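PDB 2ZIB: type-2 ice-structuring protein from Brachyopsis rostratus, which binds to ice crystals and inhibits their growth, protecting fish blood from freezing in subzero sea water. Local coordinates for residues N37-K41 and G42-A46. Sequence-based numbering, arbitrary orientation.
Sequences NCVNK and GGHLA. With SO4 (sulfate ion), chain B.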
loop_
_atom_site.group_PDB
_atom_site.type_symbol
_atom_site.label_atom_id
_atom_site.label_comp_id
_atom_site.label_asym_id
_atom_site.label_seq_id
_atom_site.Cartn_x
_atom_site.Cartn_y
_atom_site.Cartn_z
ATOM N N ASN A 37 5.288 11.201 0.372
ATOM C CA ASN A 37 4.149 11.850 0.998
ATOM C C ASN A 37 3.785 11.129 2.311
ATOM O O ASN A 37 3.638 11.746 3.379
ATOM C CB ASN A 37 2.994 11.851 -0.024
ATOM C CG ASN A 37 1.756 12.583 0.446
ATOM O OD1 ASN A 37 0.622 11.952 0.427
ATOM N ND2 ASN A 37 1.873 13.788 0.797
ATOM N N CYS A 38 3.700 9.800 2.258
ATOM C CA CYS A 38 3.398 9.029 3.462
ATOM C C CYS A 38 4.485 9.214 4.520
ATOM O O CYS A 38 4.157 9.340 5.722
ATOM C CB CYS A 38 3.266 7.539 3.136
ATOM S SG CYS A 38 1.874 7.100 2.083
ATOM N N VAL A 39 5.762 9.267 4.115
ATOM C CA VAL A 39 6.853 9.481 5.074
ATOM C C VAL A 39 6.735 10.869 5.704
ATOM O O VAL A 39 6.883 11.020 6.931
ATOM C CB VAL A 39 8.232 9.264 4.383
ATOM C CG1 VAL A 39 9.416 9.712 5.286
ATOM C CG2 VAL A 39 8.413 7.790 4.017
ATOM N N ASN A 40 6.419 11.914 4.920
ATOM C CA ASN A 40 6.219 13.230 5.511
ATOM C C ASN A 40 5.119 13.206 6.559
ATOM O O ASN A 40 5.180 13.938 7.554
ATOM C CB ASN A 40 5.840 14.251 4.409
ATOM C CG ASN A 40 7.017 14.702 3.595
ATOM O OD1 ASN A 40 8.178 14.634 4.029
ATOM N ND2 ASN A 40 6.740 15.159 2.359
ATOM N N LYS A 41 4.126 12.339 6.352
ATOM C CA LYS A 41 2.969 12.209 7.243
ATOM C C LYS A 41 3.210 11.208 8.358
ATOM O O LYS A 41 2.277 10.928 9.107
ATOM C CB LYS A 41 1.718 11.812 6.439
ATOM C CG LYS A 41 1.263 12.877 5.444
ATOM C CD LYS A 41 0.071 12.329 4.611
ATOM C CE LYS A 41 -0.321 13.249 3.507
ATOM N NZ LYS A 41 -0.581 14.628 3.898
ATOM N N GLY A 42 4.440 10.717 8.532
ATOM C CA GLY A 42 4.819 9.899 9.688
ATOM C C GLY A 42 4.683 8.418 9.448
ATOM O O GLY A 42 4.741 7.650 10.396
ATOM N N GLY A 43 4.472 7.985 8.203
ATOM C CA GLY A 43 4.242 6.563 7.912
ATOM C C GLY A 43 4.902 6.139 6.618
ATOM O O GLY A 43 6.005 6.568 6.278
ATOM N N HIS A 44 4.217 5.230 5.936
ATOM C CA HIS A 44 4.715 4.622 4.671
ATOM C C HIS A 44 3.493 4.329 3.843
ATOM O O HIS A 44 2.389 4.190 4.389
ATOM C CB HIS A 44 5.478 3.307 4.941
ATOM C CG HIS A 44 6.823 3.507 5.560
ATOM N ND1 HIS A 44 7.891 3.991 4.841
ATOM C CD2 HIS A 44 7.249 3.360 6.832
ATOM C CE1 HIS A 44 8.947 4.085 5.648
ATOM N NE2 HIS A 44 8.580 3.709 6.864
ATOM N N LEU A 45 3.687 4.114 2.535
ATOM C CA LEU A 45 2.618 3.436 1.802
ATOM C C LEU A 45 2.243 2.150 2.556
ATOM O O LEU A 45 3.125 1.485 3.105
ATOM C CB LEU A 45 3.128 3.098 0.399
ATOM C CG LEU A 45 3.145 4.280 -0.572
ATOM C CD1 LEU A 45 3.887 3.899 -1.855
ATOM C CD2 LEU A 45 1.740 4.775 -0.899
ATOM N N ALA A 46 0.972 1.782 2.530
ATOM C CA ALA A 46 0.544 0.657 3.357
ATOM C C ALA A 46 1.170 -0.647 2.899
ATOM O O ALA A 46 1.184 -0.984 1.707
ATOM C CB ALA A 46 -0.968 0.530 3.284
HETATM S S SO4 B . 8.995 3.850 10.302
HETATM O O1 SO4 B . 7.958 4.911 9.956
HETATM O O2 SO4 B . 9.864 3.565 9.183
HETATM O O3 SO4 B . 9.822 4.353 11.410
HETATM O O4 SO4 B . 8.320 2.571 10.555
#
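C38 O receives the N-H of G43 at 2.8 Å, the wider-spanning of the two bonds by which a Schellman motif closes helix 31-40. The donor stands well above the carbonyl plane, yet its N-H points fairly straight at the oxygen, 158°. The side chain of C38 points toward the strand that follows the turn, its CB lying 3.3 Å from the carbonyl carbon of H44. With SG beside its own backbone N (chi1 -66°), the sulfur reaches the CD2 methyl of L45 at 3.8 Å. SG is also disulfide-bonded to C128 of strand 124-131, so the helix end, strand 44-45 and strand 124-131 of the C-type lectin fold are brought together at this buried cysteine.

V39 supplies the second acceptor, its O taking G42 N at 2.9 Å, while its CA makes a CH...O contact with G43 O. Its CG2 branch, anti to the carbonyl carbon, lies 3.9 Å from ND1 of H44, the two side chains crossing at a slant. K41 is the first residue to leave helical geometry, and G42 then turns to positive phi (93°), where a CB would be jammed against K41 O.

Beyond the turn, the H44 ring is held through both nitrogens: ND1 pairs with E35, and NE2 donates in the ring plane to O2 of a sulfate, probably from the crystallisation liquor, at 2.7 Å. Since E35 also accepts from L45 N, its two carboxylate oxygens tie the helix to both residues of strand 44-45; lying beside the imidazole, the carboxylate would probably favour a protonated ring, which suits the bound anion.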